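Local structure of Protease/Reverse transcriptase/ribonuclease H (Eastern chimpanzee simian foamy virus, 7KSF) at residues A[132-137]-A[338-343]; A[128-133]-A[332-337]; A[36-41]-A[52-57]. The protein copies viral RNA into DNA, degrades the RNA of RNA-DNA hybrids through its RNase H and, as an aspartic protease fusion, probably cleaves viral polyproteins. The protein carries 1 engineered substitution. All coordinates share one frame; numbering follows the deposited sequence.

Interaction 1: residues A[132-137]-A[338-343]; sequences NLWQHW and YVVSLK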
loop_
_atom_site.group_PDB
_atom_site.type_symbol
_atom_site.label_atom_id
_atom_site.label_comp_id
_atom_site.label_asym_id
_atom_site.label_seq_id
_atom_site.Cartn_x
_atom_site.Cartn_y
_atom_site.Cartn_z
ATOM N N ASN A 132 2.457 -1.807 24.816
ATOM C CA ASN A 132 3.841 -1.407 24.599
ATOM C C ASN A 132 4.374 -1.857 23.249
ATOM O O ASN A 132 5.444 -1.396 22.837
ATOM C CB ASN A 132 4.729 -1.965 25.714
ATOM C CG ASN A 132 4.187 -1.660 27.093
ATOM O OD1 ASN A 132 3.457 -0.686 27.281
ATOM N ND2 ASN A 132 4.540 -2.489 28.067
ATOM N N LEU A 133 3.662 -2.743 22.556
ATOM C CA LEU A 133 4.096 -3.193 21.239
ATOM C C LEU A 133 3.758 -2.174 20.156
ATOM O O LEU A 133 4.561 -1.952 19.243
ATOM C CB LEU A 133 3.453 -4.540 20.911
ATOM C CG LEU A 133 3.847 -5.152 19.571
ATOM C CD1 LEU A 133 5.336 -5.429 19.546
ATOM C CD2 LEU A 133 3.056 -6.419 19.312
ATOM N N TRP A 134 2.587 -1.552 20.239
ATOM C CA TRP A 134 2.172 -0.599 19.224
ATOM C C TRP A 134 3.021 0.666 19.297
ATOM O O TRP A 134 3.599 0.994 20.339
ATOM C CB TRP A 134 0.695 -0.248 19.397
ATOM C CG TRP A 134 -0.130 -1.390 19.905
ATOM C CD1 TRP A 134 -0.821 -1.441 21.079
ATOM C CD2 TRP A 134 -0.337 -2.654 19.265
ATOM N NE1 TRP A 134 -1.454 -2.657 21.208
ATOM C CE2 TRP A 134 -1.170 -3.418 20.104
ATOM C CE3 TRP A 134 0.099 -3.212 18.060
ATOM C CZ2 TRP A 134 -1.576 -4.710 19.777
ATOM C CZ3 TRP A 134 -0.305 -4.491 17.738
ATOM C CH2 TRP A 134 -1.135 -5.228 18.592
ATOM N N GLN A 135 3.095 1.377 18.175
ATOM C CA GLN A 135 3.817 2.639 18.136
ATOM C C GLN A 135 2.924 3.739 18.692
ATOM O O GLN A 135 1.828 3.980 18.172
ATOM C CB GLN A 135 4.258 2.978 16.716
ATOM C CG GLN A 135 5.287 4.092 16.663
ATOM C CD GLN A 135 5.286 4.836 15.346
ATOM O OE1 GLN A 135 4.572 4.472 14.411
ATOM N NE2 GLN A 135 6.085 5.891 15.266
ATOM N N HIS A 136 3.387 4.398 19.751
ATOM C CA HIS A 136 2.656 5.499 20.363
ATOM C C HIS A 136 3.152 6.865 19.914
ATOM O O HIS A 136 2.340 7.762 19.673
ATOM C CB HIS A 136 2.748 5.401 21.888
ATOM C CG HIS A 136 2.198 4.128 22.446
ATOM N ND1 HIS A 136 0.941 4.044 23.004
ATOM C CD2 HIS A 136 2.731 2.885 22.526
ATOM C CE1 HIS A 136 0.725 2.805 23.408
ATOM N NE2 HIS A 136 1.794 2.082 23.131
ATOM N N TRP A 137 4.464 7.047 19.799
ATOM C CA TRP A 137 5.036 8.319 19.385
ATOM C C TRP A 137 5.463 8.246 17.926
ATOM O O TRP A 137 5.855 7.182 17.437
ATOM C CB TRP A 137 6.239 8.693 20.252
ATOM C CG TRP A 137 5.941 8.716 21.712
ATOM C CD1 TRP A 137 6.102 7.692 22.598
ATOM C CD2 TRP A 137 5.422 9.818 22.460
ATOM N NE1 TRP A 137 5.716 8.088 23.853
ATOM C CE2 TRP A 137 5.291 9.391 23.794
ATOM C CE3 TRP A 137 5.051 11.123 22.128
ATOM C CZ2 TRP A 137 4.810 10.225 24.800
ATOM C CZ3 TRP A 137 4.576 11.947 23.125
ATOM C CH2 TRP A 137 4.457 11.498 24.442
ATOM N N TYR A 338 10.638 -4.988 19.014
ATOM C CA TYR A 338 10.106 -4.399 17.797
ATOM C C TYR A 338 8.852 -3.588 18.104
ATOM O O TYR A 338 8.211 -3.744 19.149
ATOM C CB TYR A 338 9.805 -5.479 16.760
ATOM C CG TYR A 338 11.045 -6.083 16.139
ATOM C CD1 TYR A 338 11.776 -5.387 15.189
ATOM C CD2 TYR A 338 11.479 -7.352 16.496
ATOM C CE1 TYR A 338 12.906 -5.933 14.614
ATOM C CE2 TYR A 338 12.611 -7.910 15.924
ATOM C CZ TYR A 338 13.320 -7.194 14.983
ATOM O OH TYR A 338 14.447 -7.742 14.410
ATOM N N VAL A 339 8.507 -2.701 17.173
ATOM C CA VAL A 339 7.412 -1.757 17.342
ATOM C C VAL A 339 6.514 -1.851 16.118
ATOM O O VAL A 339 6.997 -1.762 14.983
ATOM C CB VAL A 339 7.928 -0.319 17.528
ATOM C CG1 VAL A 339 6.780 0.654 17.509
ATOM C CG2 VAL A 339 8.706 -0.200 18.826
ATOM N N VAL A 340 5.214 -2.045 16.350
ATOM C CA VAL A 340 4.224 -2.211 15.291
ATOM C C VAL A 340 3.472 -0.902 15.105
ATOM O O VAL A 340 3.067 -0.258 16.081
ATOM C CB VAL A 340 3.249 -3.359 15.617
ATOM C CG1 VAL A 340 2.240 -3.548 14.495
ATOM C CG2 VAL A 340 4.008 -4.646 15.880
ATOM N N SER A 341 3.279 -0.508 13.849
ATOM C CA SER A 341 2.509 0.682 13.504
ATOM C C SER A 341 1.107 0.250 13.098
ATOM O O SER A 341 0.926 -0.421 12.078
ATOM C CB SER A 341 3.186 1.459 12.376
ATOM O OG SER A 341 2.343 2.492 11.892
ATOM N N LEU A 342 0.113 0.627 13.898
ATOM C CA LEU A 342 -1.276 0.329 13.568
ATOM C C LEU A 342 -1.864 1.311 12.567
ATOM O O LEU A 342 -3.057 1.218 12.255
ATOM C CB LEU A 342 -2.121 0.309 14.841
ATOM C CG LEU A 342 -1.651 -0.726 15.864
ATOM C CD1 LEU A 342 -2.454 -0.620 17.145
ATOM C CD2 LEU A 342 -1.744 -2.128 15.285
ATOM N N LYS A 343 -1.057 2.245 12.057
ATOM C CA LYS A 343 -1.537 3.175 11.043
ATOM C C LYS A 343 -1.836 2.449 9.738
ATOM O O LYS A 343 -2.867 2.692 9.099
ATOM C CB LYS A 343 -0.503 4.278 10.820
ATOM C CG LYS A 343 -0.861 5.256 9.717
ATOM C CD LYS A 343 0.228 6.301 9.544
ATOM C CE LYS A 343 -0.181 7.369 8.545
ATOM N NZ LYS A 343 -1.436 8.056 8.957
#
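The carbonyl oxygen of Val340 is gripped twice by the 132-137 segment. Gln135 N donates to Val340 O at 2.7 Å, with a bent N-H...O angle of 134°, and the CA-H of Trp134 adds a weaker contact to the same oxygen. The amide of the same residue, Val340 N, gives a much straighter bond to Leu133 O (3.0 Å, 170°), an oxygen that the CA-H of Val339 also approaches. The two chains run in broadly the same sense, and the two bonds make a single parallel-type bridge between Trp134 and Val340.

Side chains fill in around this bridge. The Trp134 indole receives Leu342 over one face: CD1 sits above the five-membered ring, 4.0 Å from its centroid in a CH-pi contact, while Leu342 CD2 lies 3.5 Å from Trp134 CE3. Leu342 has CG anti to its carbonyl carbon (chi1 -59°), which brings both methyls to the indole. Val340 CB also nears CE3, obliquely to the ring. One of its methyls, Val340 CG2, packs against Leu133 CG at 3.7 Å. Val339 CG1, from the residue before Val340, meets Gln135 CB at 3.5 Å, the two side chains lying roughly at right angles.

The indole N-H is used by Phe127 O, and the ring meets Phe330 of helix 319-336 edge-to-face. Val339 and Ser341 make backbone bonds to Ala250 and Asp248, so the short strand 340-341 also borders strand 243-249 of the antiparallel sheet, probably that of the polymerase palm. Buried backbone polar groups are thus paired on both sides of this strand, with apolar side chains packed beside them; the indole is fixed both by its N-H bond and by the leucine on its face, a combination that should restrict its rotation.

Interaction 2: residues A[128-133]-A[332-337]; sequences VKYDNL and ILLQAG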
loop_
_atom_site.group_PDB
_atom_site.type_symbol
_atom_site.label_atom_id
_atom_site.label_comp_id
_atom_site.label_asym_id
_atom_site.label_seq_id
_atom_site.Cartn_x
_atom_site.Cartn_y
_atom_site.Cartn_z
ATOM N N VAL A 128 -4.669 -3.835 24.565
ATOM C CA VAL A 128 -4.249 -3.337 25.870
ATOM C C VAL A 128 -3.127 -4.182 26.458
ATOM O O VAL A 128 -2.158 -3.648 27.001
ATOM C CB VAL A 128 -5.461 -3.274 26.819
ATOM C CG1 VAL A 128 -5.068 -2.628 28.136
ATOM C CG2 VAL A 128 -6.609 -2.517 26.164
ATOM N N LYS A 129 -3.246 -5.510 26.370
ATOM C CA LYS A 129 -2.219 -6.385 26.930
ATOM C C LYS A 129 -0.867 -6.147 26.266
ATOM O O LYS A 129 0.177 -6.196 26.929
ATOM C CB LYS A 129 -2.639 -7.849 26.785
ATOM C CG LYS A 129 -1.636 -8.834 27.377
ATOM C CD LYS A 129 -2.073 -10.281 27.199
ATOM C CE LYS A 129 -1.055 -11.240 27.811
ATOM N NZ LYS A 129 -1.430 -12.677 27.652
ATOM N N TYR A 130 -0.865 -5.888 24.961
ATOM C CA TYR A 130 0.370 -5.565 24.259
ATOM C C TYR A 130 0.347 -4.113 23.801
ATOM O O TYR A 130 0.585 -3.812 22.626
ATOM C CB TYR A 130 0.574 -6.526 23.087
ATOM C CG TYR A 130 0.564 -7.974 23.515
ATOM C CD1 TYR A 130 -0.569 -8.757 23.349
ATOM C CD2 TYR A 130 1.678 -8.550 24.106
ATOM C CE1 TYR A 130 -0.583 -10.078 23.752
ATOM C CE2 TYR A 130 1.670 -9.871 24.510
ATOM C CZ TYR A 130 0.537 -10.628 24.326
ATOM O OH TYR A 130 0.526 -11.940 24.728
ATOM N N ASP A 131 0.060 -3.205 24.733
ATOM C CA ASP A 131 0.050 -1.785 24.400
ATOM C C ASP A 131 1.455 -1.279 24.110
ATOM O O ASP A 131 1.642 -0.418 23.244
ATOM C CB ASP A 131 -0.589 -0.980 25.532
ATOM C CG ASP A 131 -0.775 0.483 25.172
ATOM O OD1 ASP A 131 -1.366 0.775 24.110
ATOM O OD2 ASP A 131 -0.328 1.348 25.955
ATOM N N ASN A 132 2.457 -1.807 24.816
ATOM C CA ASN A 132 3.841 -1.407 24.599
ATOM C C ASN A 132 4.374 -1.857 23.249
ATOM O O ASN A 132 5.444 -1.396 22.837
ATOM C CB ASN A 132 4.729 -1.965 25.714
ATOM C CG ASN A 132 4.187 -1.660 27.093
ATOM O OD1 ASN A 132 3.457 -0.686 27.281
ATOM N ND2 ASN A 132 4.540 -2.489 28.067
ATOM N N LEU A 133 3.662 -2.743 22.556
ATOM C CA LEU A 133 4.096 -3.193 21.239
ATOM C C LEU A 133 3.758 -2.174 20.156
ATOM O O LEU A 133 4.561 -1.952 19.243
ATOM C CB LEU A 133 3.453 -4.540 20.911
ATOM C CG LEU A 133 3.847 -5.152 19.571
ATOM C CD1 LEU A 133 5.336 -5.429 19.546
ATOM C CD2 LEU A 133 3.056 -6.419 19.312
ATOM N N ILE A 332 6.571 -12.239 20.688
ATOM C CA ILE A 332 7.892 -12.244 20.062
ATOM C C ILE A 332 8.334 -10.820 19.746
ATOM O O ILE A 332 9.416 -10.382 20.150
ATOM C CB ILE A 332 7.888 -13.120 18.798
ATOM C CG1 ILE A 332 7.612 -14.584 19.157
ATOM C CG2 ILE A 332 9.211 -12.990 18.057
ATOM C CD1 ILE A 332 7.556 -15.506 17.960
ATOM N N LEU A 333 7.489 -10.075 19.029
ATOM C CA LEU A 333 7.868 -8.724 18.623
ATOM C C LEU A 333 8.047 -7.813 19.830
ATOM O O LEU A 333 8.915 -6.933 19.826
ATOM C CB LEU A 333 6.823 -8.151 17.669
ATOM C CG LEU A 333 6.552 -8.998 16.426
ATOM C CD1 LEU A 333 5.468 -8.369 15.566
ATOM C CD2 LEU A 333 7.830 -9.200 15.623
ATOM N N LEU A 334 7.242 -8.012 20.875
ATOM C CA LEU A 334 7.409 -7.219 22.087
ATOM C C LEU A 334 8.643 -7.654 22.864
ATOM O O LEU A 334 9.366 -6.813 23.409
ATOM C CB LEU A 334 6.163 -7.322 22.963
ATOM C CG LEU A 334 6.155 -6.426 24.202
ATOM C CD1 LEU A 334 6.090 -4.961 23.797
ATOM C CD2 LEU A 334 4.993 -6.792 25.103
ATOM N N GLN A 335 8.903 -8.962 22.930
ATOM C CA GLN A 335 10.058 -9.446 23.681
ATOM C C GLN A 335 11.365 -9.059 22.999
ATOM O O GLN A 335 12.357 -8.753 23.672
ATOM C CB GLN A 335 9.976 -10.963 23.852
ATOM C CG GLN A 335 10.874 -11.521 24.943
ATOM C CD GLN A 335 10.392 -11.172 26.341
ATOM O OE1 GLN A 335 9.264 -10.714 26.528
ATOM N NE2 GLN A 335 11.249 -11.389 27.330
ATOM N N ALA A 336 11.388 -9.065 21.662
ATOM C CA ALA A 336 12.590 -8.657 20.945
ATOM C C ALA A 336 12.828 -7.156 21.056
ATOM O O ALA A 336 13.982 -6.711 21.083
ATOM C CB ALA A 336 12.491 -9.068 19.473
ATOM N N GLY A 337 11.760 -6.375 21.137
ATOM C CA GLY A 337 11.855 -4.931 21.126
ATOM C C GLY A 337 11.374 -4.270 19.855
ATOM O O GLY A 337 11.692 -3.095 19.629
#
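Leu333 is the first residue of the helical segment to touch its partner: its CB lies 3.6 Å from Leu133 CD1. Leu133 CD1 also comes 3.5 Å from Leu334 N, so one branch of Leu133 rests against the helix at the junction of two successive residues.

Leu334 contributes the largest share of the contact and divides its two methyls between different partners. With CG opposite the backbone N (chi1 -174°), the side chain extends toward the turn that follows helix 117-129. Leu334 CD1 is laid against the main chain there, 3.5 Å from Leu133 N and 3.6 Å from Asn132 C, and it also meets the CB atoms of Asn132 and Leu133. Leu334 CD2 takes the other direction and approaches Tyr130 CD2 at 3.9 Å, lying near the plane of the ring at its edge. One face of that ring is lined by Lys129 CG, so aliphatic groups meet the tyrosine from two directions. Tyr130 is also held at its far end, where OH is hydrogen-bonded to Gln331 NE2, just before this segment on the same helix as the leucines.

Further on, the helix ends in a Schellman motif. Gly337, with positive phi (108°), is its C-prime residue: Tyr338 N returns to Leu333 O, and Gly337 N makes a weak bond to Leu334 O. This turns the chain away from the helix and sends it into strand 340-341.

The contact therefore sets the turn after helix 117-129 beside the C-terminal part of helix 319-336. From the end of helix 117-129 itself, Lys129 adds a salt bridge to Glu327 on that helix; Ile332 and Ala336 pack on Leu298 of helix 287-299, and Leu333 also touches Val340 of strand 340-341.

Interaction 3: residues A[36-41]-A[52-57]; sequences EQPIKK and QQNVYY
Ile39 and Lys40 bond to one residue of the facing strand, Ile39 N donating to Val55 O and Lys40 O accepting from Val55 N at 2.9 Å, while Lys41 and Asn54 form an antiparallel non-hydrogen-bonded pair with CA atoms 4.7 Å apart. Asn54 fits between two neighbours: its ND2 packs 3.3 Å from Pro38 CG, and its OD1 lies 3.3 Å from Lys41 CE, the extended lysine chain running alongside the amide. Strands 40-43 and 52-62 make a beta hairpin of the aspartic protease domain, and its place in the sequence is consistent with the flap of retropepsins; part of the connecting loop is not modelled. Toward the open end of the hairpin, Tyr56 turns its ring edge to the other chain, CE2 meeting Glu36 O at 3.2 Å and CD2 meeting Gln37 O at 3.2 Å. Its CD2 also touches Glu36 CB, whereas the carboxylate of Glu36 turns away to a salt bridge with Lys11. Ile39 sends CD1 to Tyr57 CB (3.5 Å). Val55 and Tyr57 also touch Glu70 of the adjacent strand 65-74.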
loop_
_atom_site.group_PDB
_atom_site.type_symbol
_atom_site.label_atom_id
_atom_site.label_comp_id
_atom_site.label_asym_id
_atom_site.label_seq_id
_atom_site.Cartn_x
_atom_site.Cartn_y
_atom_site.Cartn_z
ATOM N N GLU A 36 41.448 -0.312 33.120
ATOM C CA GLU A 36 41.136 -0.346 34.540
ATOM C C GLU A 36 41.524 -1.688 35.151
ATOM O O GLU A 36 41.450 -2.739 34.510
ATOM C CB GLU A 36 39.647 -0.081 34.768
ATOM C CG GLU A 36 39.156 1.240 34.193
ATOM C CD GLU A 36 39.922 2.439 34.724
ATOM O OE1 GLU A 36 40.326 2.423 35.907
ATOM O OE2 GLU A 36 40.122 3.400 33.953
ATOM N N GLN A 37 41.944 -1.641 36.418
ATOM C CA GLN A 37 42.387 -2.824 37.144
ATOM C C GLN A 37 41.196 -3.523 37.791
ATOM O O GLN A 37 40.269 -2.859 38.266
ATOM C CB GLN A 37 43.412 -2.449 38.211
ATOM C CG GLN A 37 44.788 -2.070 37.666
ATOM C CD GLN A 37 44.811 -0.716 36.974
ATOM O OE1 GLN A 37 43.823 0.019 36.989
ATOM N NE2 GLN A 37 45.942 -0.379 36.364
ATOM N N PRO A 38 41.199 -4.857 37.823
ATOM C CA PRO A 38 40.044 -5.581 38.368
ATOM C C PRO A 38 40.123 -5.766 39.876
ATOM O O PRO A 38 41.170 -6.136 40.416
ATOM C CB PRO A 38 40.102 -6.923 37.631
ATOM C CG PRO A 38 41.542 -7.073 37.170
ATOM C CD PRO A 38 42.271 -5.772 37.405
ATOM N N ILE A 39 39.010 -5.510 40.561
ATOM C CA ILE A 39 38.959 -5.712 42.005
ATOM C C ILE A 39 38.944 -7.199 42.334
ATOM O O ILE A 39 39.763 -7.688 43.122
ATOM C CB ILE A 39 37.741 -4.987 42.603
ATOM C CG1 ILE A 39 37.838 -3.484 42.341
ATOM C CG2 ILE A 39 37.627 -5.272 44.091
ATOM C CD1 ILE A 39 36.620 -2.720 42.794
ATOM N N LYS A 40 38.010 -7.935 41.742
ATOM C CA LYS A 40 37.903 -9.374 41.944
ATOM C C LYS A 40 37.230 -9.975 40.717
ATOM O O LYS A 40 36.941 -9.274 39.742
ATOM C CB LYS A 40 37.152 -9.685 43.247
ATOM C CG LYS A 40 35.748 -9.100 43.346
ATOM C CD LYS A 40 35.219 -9.203 44.771
ATOM C CE LYS A 40 33.793 -8.689 44.882
ATOM N NZ LYS A 40 32.813 -9.601 44.234
ATOM N N LYS A 41 36.982 -11.281 40.762
ATOM C CA LYS A 41 36.410 -12.002 39.632
ATOM C C LYS A 41 35.239 -12.843 40.110
ATOM O O LYS A 41 35.404 -13.705 40.980
ATOM C CB LYS A 41 37.464 -12.878 38.948
ATOM C CG LYS A 41 38.714 -12.120 38.527
ATOM C CD LYS A 41 39.557 -12.910 37.541
ATOM C CE LYS A 41 40.751 -12.094 37.076
ATOM N NZ LYS A 41 41.447 -12.731 35.930
ATOM N N GLN A 52 32.907 -16.324 34.170
ATOM C CA GLN A 52 33.389 -15.353 35.140
ATOM C C GLN A 52 34.058 -14.187 34.422
ATOM O O GLN A 52 34.765 -14.377 33.427
ATOM C CB GLN A 52 34.365 -15.994 36.126
ATOM C CG GLN A 52 35.565 -16.653 35.479
ATOM C CD GLN A 52 36.507 -17.253 36.498
ATOM O OE1 GLN A 52 36.253 -17.197 37.701
ATOM N NE2 GLN A 52 37.603 -17.832 36.024
ATOM N N GLN A 53 33.816 -12.980 34.929
ATOM C CA GLN A 53 34.321 -11.753 34.330
ATOM C C GLN A 53 34.904 -10.858 35.416
ATOM O O GLN A 53 34.533 -10.946 36.589
ATOM C CB GLN A 53 33.213 -11.008 33.563
ATOM C CG GLN A 53 32.513 -11.849 32.497
ATOM C CD GLN A 53 31.380 -11.105 31.809
ATOM O OE1 GLN A 53 31.184 -9.909 32.031
ATOM N NE2 GLN A 53 30.626 -11.813 30.975
ATOM N N ASN A 54 35.829 -9.993 35.009
ATOM C CA ASN A 54 36.486 -9.096 35.949
ATOM C C ASN A 54 35.524 -8.019 36.443
ATOM O O ASN A 54 34.593 -7.614 35.744
ATOM C CB ASN A 54 37.707 -8.438 35.305
ATOM C CG ASN A 54 38.834 -9.418 35.060
ATOM O OD1 ASN A 54 38.635 -10.631 35.083
ATOM N ND2 ASN A 54 40.030 -8.893 34.821
ATOM N N VAL A 55 35.773 -7.549 37.661
ATOM C CA VAL A 55 34.949 -6.541 38.317
ATOM C C VAL A 55 35.816 -5.324 38.612
ATOM O O VAL A 55 36.950 -5.460 39.081
ATOM C CB VAL A 55 34.311 -7.089 39.611
ATOM C CG1 VAL A 55 33.430 -6.040 40.254
ATOM C CG2 VAL A 55 33.509 -8.347 39.317
ATOM N N TYR A 56 35.275 -4.137 38.334
ATOM C CA TYR A 56 36.020 -2.896 38.519
ATOM C C TYR A 56 35.243 -1.909 39.382
ATOM O O TYR A 56 34.224 -2.263 39.988
ATOM C CB TYR A 56 36.343 -2.250 37.167
ATOM C CG TYR A 56 36.841 -3.203 36.104
ATOM C CD1 TYR A 56 35.953 -3.939 35.329
ATOM C CD2 TYR A 56 38.199 -3.345 35.854
ATOM C CE1 TYR A 56 36.401 -4.803 34.351
ATOM C CE2 TYR A 56 38.658 -4.207 34.873
ATOM C CZ TYR A 56 37.754 -4.933 34.125
ATOM O OH TYR A 56 38.208 -5.791 33.149
ATOM N N TYR A 57 35.717 -0.664 39.434
ATOM C CA TYR A 57 35.024 0.409 40.144
ATOM C C TYR A 57 35.453 1.721 39.505
ATOM O O TYR A 57 36.572 2.188 39.738
ATOM C CB TYR A 57 35.344 0.380 41.635
ATOM C CG TYR A 57 34.436 1.232 42.495
ATOM C CD1 TYR A 57 33.207 0.756 42.931
ATOM C CD2 TYR A 57 34.819 2.509 42.885
ATOM C CE1 TYR A 57 32.376 1.534 43.721
ATOM C CE2 TYR A 57 33.999 3.293 43.679
ATOM C CZ TYR A 57 32.777 2.802 44.093
ATOM O OH TYR A 57 31.956 3.578 44.882
#

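From the N terminus, interaction 3 comes first and closes the shortest loop: only ten residues separate 36-41 from 52-57 within the protease hairpin. Interactions 1 and 2 follow in series, with centres about 40 and 36 Å from that of interaction 3. They start from the same stretch, sharing Asn132 and Leu133, and each closes a loop of about 200 residues. Their first segments overlap and their second segments follow directly on one another, so the loops start together and end side by side. Together they join the turn after helix 117-129 to helix 319-336 and the succeeding strand 340-341 of the reverse transcriptase, making two consecutive steps of one seam.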